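Local structure of transcriptional regulator (Streptococcus dysgalactiae, 4YV9) at residues T71-L76 / W140-I145; H101-S106 / V127-D132; L113-P118 / C151-N156. The protein probably acts as a quorum-sensing transcription factor that binds DNA through a helix-turn-helix domain and is controlled by short SHP peptide pheromones bound to its helical repeat domain. One frame throughout, in Å; residues are numbered along the deposited sequence.

Contact 1: T71-L76 / W140-I145; sequences THFFTL and WGYYEI
Phe73 and Tyr143 form an edge-to-face aromatic pair, with centroids 4.9 Å apart and planes inclined at 76°. The edge of Tyr143 leads: its CD1 stands 3.5 Å above the plane of the Phe73 ring, close to the ring centre, and CE1 follows toward CD1 and CE1 of Phe73. Both residues place CG trans to the amide nitrogen (chi1 -173° in each), sending the rings from their helices into the gap between them. Tyr143 OH leaves the aromatic group and is hydrogen-bonded to Glu105.

Looser ring contacts flank this pair. Tyr142 brings CD2 to the edge of the Phe73 ring, near its plane, with CE2 of Phe73 4.0 Å away, so the phenylalanine has one tyrosine over a face and another at its rim. The Phe74 ring meets the hydroxyl end of Tyr142 obliquely, its CE1 lying 4.1 Å from Tyr142 OH.

The contact joins the first turns of helix 72-85 and helix 142-151 in the all-helical, TPR-like repeat architecture, and both starts are capped. Thr71 OG1 accepts from Phe74 N at 3.2 Å, an N-cap bond. Gly141 has no side chain to offer, but its N donates to Glu144 OE1 at 2.9 Å, which is one half of a capping box. Thr71 O is held twice, by Thr75 N and Thr75 OG1 from opposite faces of its plane.

The same helix starts receive the second subunit, whose Lys16 forms a salt bridge with Glu144 and whose Glu61 and Asp53 accept from Tyr142 N and His72 N; its DNA-binding domain probably docks here. Tyr142 also packs on a modified side chain of the bound peptide.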
loop_
_atom_site.group_PDB
_atom_site.type_symbol
_atom_site.label_atom_id
_atom_site.label_comp_id
_atom_site.label_asym_id
_atom_site.label_seq_id
_atom_site.Cartn_x
_atom_site.Cartn_y
_atom_site.Cartn_z
ATOM N N THR B 71 8.703 -14.428 -2.706
ATOM C CA THR B 71 10.148 -14.408 -2.832
ATOM C C THR B 71 10.823 -15.099 -1.643
ATOM O O THR B 71 10.190 -15.333 -0.611
ATOM C CB THR B 71 10.650 -12.965 -2.943
ATOM O OG1 THR B 71 10.383 -12.277 -1.716
ATOM C CG2 THR B 71 9.932 -12.234 -4.103
ATOM N N HIS B 72 12.097 -15.441 -1.809
ATOM C CA HIS B 72 12.913 -15.951 -0.705
ATOM C C HIS B 72 12.841 -15.038 0.519
ATOM O O HIS B 72 12.696 -15.511 1.648
ATOM C CB HIS B 72 14.377 -16.110 -1.136
ATOM C CG HIS B 72 14.566 -16.977 -2.341
ATOM N ND1 HIS B 72 15.337 -16.596 -3.419
ATOM C CD2 HIS B 72 14.080 -18.206 -2.641
ATOM C CE1 HIS B 72 15.323 -17.555 -4.328
ATOM N NE2 HIS B 72 14.564 -18.541 -3.883
ATOM N N PHE B 73 12.934 -13.731 0.298
ATOM C CA PHE B 73 13.005 -12.793 1.419
ATOM C C PHE B 73 11.676 -12.722 2.162
ATOM O O PHE B 73 11.648 -12.684 3.388
ATOM C CB PHE B 73 13.418 -11.403 0.946
ATOM C CG PHE B 73 13.681 -10.435 2.066
ATOM C CD1 PHE B 73 14.702 -10.670 2.989
ATOM C CD2 PHE B 73 12.921 -9.286 2.195
ATOM C CE1 PHE B 73 14.948 -9.771 4.007
ATOM C CE2 PHE B 73 13.167 -8.380 3.199
ATOM C CZ PHE B 73 14.184 -8.624 4.116
ATOM N N PHE B 74 10.575 -12.710 1.417
ATOM C CA PHE B 74 9.258 -12.661 2.035
ATOM C C PHE B 74 8.957 -13.987 2.745
ATOM O O PHE B 74 8.248 -14.018 3.756
ATOM C CB PHE B 74 8.179 -12.350 0.990
ATOM C CG PHE B 74 6.891 -11.854 1.583
ATOM C CD1 PHE B 74 6.753 -10.527 1.968
ATOM C CD2 PHE B 74 5.829 -12.719 1.782
ATOM C CE1 PHE B 74 5.569 -10.069 2.523
ATOM C CE2 PHE B 74 4.642 -12.271 2.332
ATOM C CZ PHE B 74 4.511 -10.944 2.706
ATOM N N THR B 75 9.510 -15.075 2.213
ATOM C CA THR B 75 9.371 -16.390 2.830
ATOM C C THR B 75 10.130 -16.398 4.155
ATOM O O THR B 75 9.637 -16.896 5.175
ATOM C CB THR B 75 9.893 -17.515 1.902
ATOM O OG1 THR B 75 9.126 -17.537 0.689
ATOM C CG2 THR B 75 9.785 -18.869 2.580
ATOM N N LEU B 76 11.328 -15.826 4.137
ATOM C CA LEU B 76 12.117 -15.675 5.355
ATOM C C LEU B 76 11.343 -14.887 6.402
ATOM O O LEU B 76 11.200 -15.328 7.546
ATOM C CB LEU B 76 13.445 -14.992 5.059
ATOM C CG LEU B 76 14.333 -14.680 6.269
ATOM C CD1 LEU B 76 14.617 -15.940 7.075
ATOM C CD2 LEU B 76 15.613 -14.050 5.797
ATOM N N TRP B 140 16.972 2.412 -2.146
ATOM C CA TRP B 140 16.532 1.547 -1.079
ATOM C C TRP B 140 15.221 0.901 -1.480
ATOM O O TRP B 140 14.276 1.582 -1.876
ATOM C CB TRP B 140 16.380 2.351 0.200
ATOM C CG TRP B 140 17.664 2.701 0.868
ATOM C CD1 TRP B 140 18.723 3.350 0.328
ATOM C CD2 TRP B 140 18.004 2.439 2.233
ATOM N NE1 TRP B 140 19.708 3.505 1.264
ATOM C CE2 TRP B 140 19.292 2.950 2.448
ATOM C CE3 TRP B 140 17.341 1.806 3.290
ATOM C CZ2 TRP B 140 19.943 2.860 3.680
ATOM C CZ3 TRP B 140 17.979 1.719 4.517
ATOM C CH2 TRP B 140 19.273 2.242 4.701
ATOM N N GLY B 141 15.172 -0.422 -1.405
ATOM C CA GLY B 141 13.951 -1.143 -1.704
ATOM C C GLY B 141 13.453 -1.764 -0.420
ATOM O O GLY B 141 14.002 -1.508 0.646
ATOM N N TYR B 142 12.401 -2.568 -0.527
ATOM C CA TYR B 142 11.855 -3.293 0.621
ATOM C C TYR B 142 12.944 -4.027 1.424
ATOM O O TYR B 142 12.976 -3.958 2.658
ATOM C CB TYR B 142 10.802 -4.281 0.116
ATOM C CG TYR B 142 10.024 -5.000 1.179
ATOM C CD1 TYR B 142 9.018 -4.355 1.881
ATOM C CD2 TYR B 142 10.264 -6.347 1.454
ATOM C CE1 TYR B 142 8.282 -5.028 2.870
ATOM C CE2 TYR B 142 9.537 -7.024 2.419
ATOM C CZ TYR B 142 8.546 -6.361 3.125
ATOM O OH TYR B 142 7.818 -7.034 4.083
ATOM N N TYR B 143 13.833 -4.716 0.713
ATOM C CA TYR B 143 14.950 -5.463 1.325
ATOM C C TYR B 143 15.789 -4.612 2.275
ATOM O O TYR B 143 15.969 -4.957 3.454
ATOM C CB TYR B 143 15.845 -6.034 0.215
ATOM C CG TYR B 143 16.973 -6.974 0.630
ATOM C CD1 TYR B 143 16.698 -8.186 1.247
ATOM C CD2 TYR B 143 18.303 -6.681 0.318
ATOM C CE1 TYR B 143 17.705 -9.070 1.561
ATOM C CE2 TYR B 143 19.324 -7.564 0.634
ATOM C CZ TYR B 143 19.012 -8.755 1.263
ATOM O OH TYR B 143 19.999 -9.659 1.590
ATOM N N GLU B 144 16.301 -3.498 1.764
ATOM C CA GLU B 144 17.190 -2.655 2.555
ATOM C C GLU B 144 16.446 -2.015 3.714
ATOM O O GLU B 144 16.992 -1.889 4.813
ATOM C CB GLU B 144 17.843 -1.577 1.674
ATOM C CG GLU B 144 18.884 -2.111 0.698
ATOM C CD GLU B 144 18.277 -2.767 -0.553
ATOM O OE1 GLU B 144 17.132 -2.438 -0.934
ATOM O OE2 GLU B 144 18.953 -3.629 -1.149
ATOM N N ILE B 145 15.195 -1.628 3.476
ATOM C CA ILE B 145 14.373 -0.997 4.501
ATOM C C ILE B 145 14.084 -1.981 5.640
ATOM O O ILE B 145 14.188 -1.633 6.816
ATOM C CB ILE B 145 13.028 -0.469 3.903
ATOM C CG1 ILE B 145 13.283 0.625 2.861
ATOM C CG2 ILE B 145 12.114 0.067 5.005
ATOM C CD1 ILE B 145 12.048 0.891 1.982
#

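Contact 2: H101-S106 / V127-D132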
loop_
_atom_site.group_PDB
_atom_site.type_symbol
_atom_site.label_atom_id
_atom_site.label_comp_id
_atom_site.label_asym_id
_atom_site.label_seq_id
_atom_site.Cartn_x
_atom_site.Cartn_y
_atom_site.Cartn_z
ATOM N N HIS B 101 24.693 -19.173 5.344
ATOM C CA HIS B 101 25.412 -18.804 4.125
ATOM C C HIS B 101 24.949 -17.462 3.560
ATOM O O HIS B 101 25.511 -16.963 2.585
ATOM C CB HIS B 101 25.258 -19.902 3.066
ATOM C CG HIS B 101 23.835 -20.185 2.683
ATOM N ND1 HIS B 101 22.968 -20.880 3.502
ATOM C CD2 HIS B 101 23.135 -19.881 1.566
ATOM C CE1 HIS B 101 21.793 -20.980 2.908
ATOM N NE2 HIS B 101 21.867 -20.387 1.731
ATOM N N LYS B 102 23.924 -16.882 4.177
ATOM C CA LYS B 102 23.376 -15.598 3.740
ATOM C C LYS B 102 23.680 -14.523 4.781
ATOM O O LYS B 102 22.989 -14.450 5.794
ATOM C CB LYS B 102 21.867 -15.714 3.520
ATOM C CG LYS B 102 21.449 -16.886 2.649
ATOM C CD LYS B 102 21.871 -16.679 1.217
ATOM C CE LYS B 102 20.660 -16.491 0.318
ATOM N NZ LYS B 102 20.973 -15.671 -0.895
ATOM N N ASP B 103 24.692 -13.688 4.531
ATOM C CA ASP B 103 25.252 -12.849 5.595
ATOM C C ASP B 103 24.233 -11.869 6.159
ATOM O O ASP B 103 24.018 -11.835 7.370
ATOM C CB ASP B 103 26.486 -12.080 5.112
ATOM C CG ASP B 103 27.293 -11.478 6.264
ATOM O OD1 ASP B 103 27.579 -12.196 7.252
ATOM O OD2 ASP B 103 27.642 -10.282 6.193
ATOM N N TYR B 104 23.590 -11.088 5.295
ATOM C CA TYR B 104 22.678 -10.060 5.784
ATOM C C TYR B 104 21.433 -10.666 6.420
ATOM O O TYR B 104 20.944 -10.156 7.430
ATOM C CB TYR B 104 22.273 -9.103 4.663
ATOM C CG TYR B 104 23.455 -8.530 3.920
ATOM C CD1 TYR B 104 24.636 -8.238 4.582
ATOM C CD2 TYR B 104 23.395 -8.315 2.545
ATOM C CE1 TYR B 104 25.721 -7.735 3.907
ATOM C CE2 TYR B 104 24.473 -7.810 1.865
ATOM C CZ TYR B 104 25.631 -7.521 2.548
ATOM O OH TYR B 104 26.711 -7.022 1.870
ATOM N N GLU B 105 20.934 -11.750 5.839
ATOM C CA GLU B 105 19.774 -12.444 6.388
ATOM C C GLU B 105 20.051 -13.013 7.791
ATOM O O GLU B 105 19.241 -12.865 8.699
ATOM C CB GLU B 105 19.330 -13.577 5.465
ATOM C CG GLU B 105 18.623 -13.133 4.158
ATOM C CD GLU B 105 19.588 -12.617 3.119
ATOM O OE1 GLU B 105 20.810 -12.671 3.374
ATOM O OE2 GLU B 105 19.132 -12.147 2.052
ATOM N N SER B 106 21.179 -13.683 7.965
ATOM C CA SER B 106 21.437 -14.294 9.264
ATOM C C SER B 106 21.740 -13.199 10.265
ATOM O O SER B 106 21.331 -13.299 11.414
ATOM C CB SER B 106 22.565 -15.329 9.194
ATOM O OG SER B 106 23.757 -14.774 8.680
ATOM N N VAL B 127 27.304 -6.425 11.790
ATOM C CA VAL B 127 26.482 -5.235 11.650
ATOM C C VAL B 127 27.154 -4.269 10.673
ATOM O O VAL B 127 26.508 -3.708 9.782
ATOM C CB VAL B 127 26.264 -4.538 13.019
ATOM C CG1 VAL B 127 25.567 -3.205 12.836
ATOM C CG2 VAL B 127 25.461 -5.440 13.952
ATOM N N THR B 128 28.461 -4.108 10.840
ATOM C CA THR B 128 29.242 -3.226 9.987
ATOM C C THR B 128 29.219 -3.662 8.519
ATOM O O THR B 128 29.141 -2.817 7.634
ATOM C CB THR B 128 30.691 -3.134 10.490
ATOM O OG1 THR B 128 30.690 -2.502 11.780
ATOM C CG2 THR B 128 31.549 -2.316 9.533
ATOM N N ARG B 129 29.265 -4.966 8.249
ATOM C CA ARG B 129 29.131 -5.429 6.864
ATOM C C ARG B 129 27.771 -5.036 6.310
ATOM O O ARG B 129 27.645 -4.667 5.138
ATOM C CB ARG B 129 29.321 -6.946 6.746
ATOM C CG ARG B 129 30.760 -7.407 6.942
ATOM C CD ARG B 129 30.974 -8.825 6.441
ATOM N NE ARG B 129 30.153 -9.809 7.136
ATOM C CZ ARG B 129 30.519 -10.429 8.254
ATOM N NH1 ARG B 129 31.693 -10.160 8.811
ATOM N NH2 ARG B 129 29.715 -11.323 8.816
ATOM N N LEU B 130 26.752 -5.100 7.157
ATOM C CA LEU B 130 25.407 -4.736 6.739
ATOM C C LEU B 130 25.274 -3.232 6.501
ATOM O O LEU B 130 24.685 -2.822 5.510
ATOM C CB LEU B 130 24.371 -5.189 7.775
ATOM C CG LEU B 130 22.942 -4.767 7.432
ATOM C CD1 LEU B 130 22.469 -5.486 6.192
ATOM C CD2 LEU B 130 21.987 -5.010 8.577
ATOM N N THR B 131 25.797 -2.410 7.409
ATOM C CA THR B 131 25.668 -0.963 7.235
ATOM C C THR B 131 26.493 -0.499 6.022
ATOM O O THR B 131 26.063 0.385 5.272
ATOM C CB THR B 131 26.080 -0.176 8.508
ATOM O OG1 THR B 131 27.427 -0.487 8.890
ATOM C CG2 THR B 131 25.136 -0.500 9.655
ATOM N N ASP B 132 27.656 -1.112 5.820
ATOM C CA ASP B 132 28.452 -0.842 4.632
ATOM C C ASP B 132 27.665 -1.169 3.358
ATOM O O ASP B 132 27.650 -0.369 2.420
ATOM C CB ASP B 132 29.768 -1.626 4.657
ATOM C CG ASP B 132 30.801 -1.012 5.590
ATOM O OD1 ASP B 132 30.547 0.081 6.144
ATOM O OD2 ASP B 132 31.876 -1.625 5.762
#
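Tyr104 and Leu130 mark the closest backbone approach, their CA atoms 6.1 Å apart where the first turn of helix 103-113 passes the middle of helix 124-136. To one side of this point lies a salt bridge. Arg129 takes Asp103 side-on, using NE and NH2 rather than the two terminal nitrogens. NE donates to OD2 of Asp103 at 2.7 Å, almost straight at 174°, while NH2 donates to OD1 of Asp103 at 2.8 Å. Both oxygens lie close to the guanidinium plane, but the two flat groups are not coplanar: their planes differ by 36°, so NE reaches OD2 from above the carboxylate plane, whereas NH2 meets OD1 on its syn side. The arginine chain bends at CG-CD (chi3 -61°), which turns NE and NH2 together toward the aspartate.

This is helix-to-helix packing in the alpha-helical repeat domain, with the ion pair on the more exposed side and an apolar contact beside it. Asp103 follows the N-cap residue Lys102, and a negative charge in this first turn probably also interacts favourably with the helix dipole.

In the apolar contact, CD1 of Leu130 lies obliquely against the CB end of the Tyr104 side chain, 3.9 Å from its CD1 and equally close to CB and CG. Farther along the ring, Tyr104 CE1 passes 3.8 Å from the carbonyl O of Arg129, a van der Waals approach to the helix backbone. Tyr104 also stacks on Tyr133, one turn farther along helix 124-136, while Leu147 of helix 142-151 packs against both Tyr104 and Leu130.

Contact 3: L113-P118 / C151-N156; sequences LSSIEP and CSRFIN
Arg153 reaches from its own turn toward Ser114 and Ser115, and tracing it outward shows how a loop contact can form through the flat end of one side chain. CB points at the opposing loop, though chi1, at -95°, departs from a staggered value. The aliphatic part carries the chain across the gap and bends at CG-CD (chi3 -45°), and contact begins at NE, 3.9 Å from Ser115 OG. It tightens at CZ, which lies 3.1 Å from the same oxygen. At the tip, NH1 and NH2 of Arg153 are 3.1 and 3.0 Å from Ser115 OG, yet the hydroxyl sits over the guanidinium face instead of in line with an N-H, and the angles are too poor for hydrogen bonds. NH2 also comes within 3.4 Å of Ser114 OG and makes a weak hydrogen bond to the carbonyl of Ala111.

The two segments are turns between helices in the helical repeat domain: 113-118 runs from the last residue of helix 103-113 into the turn that follows, and 151-156 leaves helix 142-151 through a short 3-10 stretch, 152-154, where Phe154 N donates to Cys151 O.

Phe154 works from the other side of the guanidinium. Its CE2 lies 3.8 Å above the face opposite Ser115 OG, toward the rim, so the flat group is sandwiched between a hydroxyl and a ring carbon. The phenyl ring in turn presents its edge to Ser114: OG lies near the ring plane and only 3.0 Å from CZ, a tight approach to the C-H rim. That hydroxyl is already committed to a hydrogen bond with Ala111 O. Ser115, itself partly exposed, packs on a modified side chain of the bound peptide inhibitor, which places this turn beside the ligand.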
loop_
_atom_site.group_PDB
_atom_site.type_symbol
_atom_site.label_atom_id
_atom_site.label_comp_id
_atom_site.label_asym_id
_atom_site.label_seq_id
_atom_site.Cartn_x
_atom_site.Cartn_y
_atom_site.Cartn_z
ATOM N N LEU B 113 16.170 -12.448 16.800
ATOM C CA LEU B 113 16.259 -13.475 17.833
ATOM C C LEU B 113 16.745 -12.921 19.169
ATOM O O LEU B 113 16.377 -13.441 20.226
ATOM C CB LEU B 113 17.182 -14.606 17.370
ATOM C CG LEU B 113 17.572 -15.684 18.380
ATOM C CD1 LEU B 113 16.343 -16.388 18.895
ATOM C CD2 LEU B 113 18.526 -16.666 17.738
ATOM N N SER B 114 17.571 -11.876 19.130
ATOM C CA SER B 114 18.084 -11.263 20.359
ATOM C C SER B 114 16.971 -10.630 21.192
ATOM O O SER B 114 17.141 -10.406 22.392
ATOM C CB SER B 114 19.136 -10.200 20.045
ATOM O OG SER B 114 18.536 -9.086 19.411
ATOM N N SER B 115 15.838 -10.333 20.553
ATOM C CA SER B 115 14.708 -9.717 21.248
ATOM C C SER B 115 13.898 -10.707 22.073
ATOM O O SER B 115 12.995 -10.307 22.800
ATOM C CB SER B 115 13.778 -9.009 20.257
ATOM O OG SER B 115 14.118 -7.638 20.121
ATOM N N ILE B 116 14.213 -11.994 21.959
ATOM C CA ILE B 116 13.554 -13.007 22.775
ATOM C C ILE B 116 14.569 -13.956 23.413
ATOM O O ILE B 116 14.217 -14.808 24.236
ATOM C CB ILE B 116 12.549 -13.832 21.956
ATOM C CG1 ILE B 116 13.281 -14.729 20.966
ATOM C CG2 ILE B 116 11.556 -12.926 21.225
ATOM C CD1 ILE B 116 12.348 -15.574 20.160
ATOM N N GLU B 117 15.829 -13.812 23.019
ATOM C CA GLU B 117 16.916 -14.598 23.602
ATOM C C GLU B 117 18.221 -13.825 23.427
ATOM O O GLU B 117 18.949 -14.037 22.457
ATOM C CB GLU B 117 16.999 -15.983 22.950
ATOM C CG GLU B 117 18.077 -16.895 23.494
ATOM C CD GLU B 117 17.787 -17.361 24.908
ATOM O OE1 GLU B 117 16.612 -17.295 25.341
ATOM O OE2 GLU B 117 18.742 -17.800 25.581
ATOM N N PRO B 118 18.525 -12.933 24.382
ATOM C CA PRO B 118 19.607 -11.951 24.250
ATOM C C PRO B 118 21.004 -12.578 24.134
ATOM O O PRO B 118 21.928 -11.887 23.721
ATOM C CB PRO B 118 19.479 -11.128 25.537
ATOM C CG PRO B 118 18.922 -12.091 26.528
ATOM C CD PRO B 118 17.976 -12.968 25.753
ATOM N N CYS B 151 17.489 -4.411 12.238
ATOM C CA CYS B 151 18.830 -4.438 12.826
ATOM C C CYS B 151 19.178 -3.156 13.583
ATOM O O CYS B 151 20.280 -3.036 14.116
ATOM C CB CYS B 151 19.881 -4.687 11.740
ATOM S SG CYS B 151 19.758 -6.341 11.024
ATOM N N SER B 152 18.236 -2.214 13.637
ATOM C CA SER B 152 18.500 -0.869 14.164
ATOM C C SER B 152 19.023 -0.859 15.596
ATOM O O SER B 152 19.799 0.019 15.984
ATOM C CB SER B 152 17.232 -0.011 14.082
ATOM O OG SER B 152 16.960 0.348 12.727
ATOM N N ARG B 153 18.603 -1.829 16.394
ATOM C CA ARG B 153 19.040 -1.846 17.792
ATOM C C ARG B 153 20.535 -2.107 17.938
ATOM O O ARG B 153 21.101 -1.918 19.014
ATOM C CB ARG B 153 18.256 -2.886 18.584
ATOM C CG ARG B 153 17.046 -2.320 19.317
ATOM C CD ARG B 153 16.321 -3.450 19.993
ATOM N NE ARG B 153 16.214 -4.545 19.038
ATOM C CZ ARG B 153 16.456 -5.820 19.316
ATOM N NH1 ARG B 153 16.823 -6.187 20.550
ATOM N NH2 ARG B 153 16.335 -6.724 18.345
ATOM N N PHE B 154 21.180 -2.548 16.863
ATOM C CA PHE B 154 22.593 -2.880 16.948
ATOM C C PHE B 154 23.476 -1.946 16.128
ATOM O O PHE B 154 24.675 -2.176 16.013
ATOM C CB PHE B 154 22.796 -4.330 16.530
ATOM C CG PHE B 154 22.072 -5.301 17.417
ATOM C CD1 PHE B 154 22.644 -5.720 18.611
ATOM C CD2 PHE B 154 20.809 -5.764 17.079
ATOM C CE1 PHE B 154 21.978 -6.604 19.444
ATOM C CE2 PHE B 154 20.135 -6.646 17.903
ATOM C CZ PHE B 154 20.722 -7.070 19.088
ATOM N N ILE B 155 22.877 -0.891 15.577
ATOM C CA ILE B 155 23.612 0.149 14.859
ATOM C C ILE B 155 23.848 1.368 15.760
ATOM O O ILE B 155 22.923 1.830 16.434
ATOM C CB ILE B 155 22.847 0.574 13.581
ATOM C CG1 ILE B 155 22.506 -0.665 12.751
ATOM C CG2 ILE B 155 23.653 1.598 12.783
ATOM C CD1 ILE B 155 21.564 -0.436 11.566
ATOM N N ASN B 156 25.077 1.887 15.795
ATOM C CA ASN B 156 25.347 3.037 16.652
ATOM C C ASN B 156 24.504 4.206 16.168
ATOM O O ASN B 156 24.230 4.312 14.966
ATOM C CB ASN B 156 26.841 3.386 16.673
ATOM C CG ASN B 156 27.354 3.864 15.330
ATOM O OD1 ASN B 156 27.567 3.066 14.415
ATOM N ND2 ASN B 156 27.572 5.172 15.207
#

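In the fold
Burial and chemistry change together across the three sites. Contact 1, its centre about 9 Å from the centre of the chain, is a buried aromatic cluster; contacts 2 and 3, their centres each about 18 Å out, are partly buried. Contact 2 is tied by a two-bond salt bridge, whereas in contact 3 the arginine lies flat between a serine hydroxyl and a phenyl ring with no clear bond across. Helix 103-113 and the turn after it serve contacts 2 and 3, while helix 142-151 starts in contact 1 and ends at contact 3. Contacts 1 and 2 meet where Leu76 CD2 packs 3.5 Å from Glu105 CG; contacts 2 and 3 meet through Leu130 on Cys151 and Val127 on Ile155. Contacts 1 and 3 do not touch.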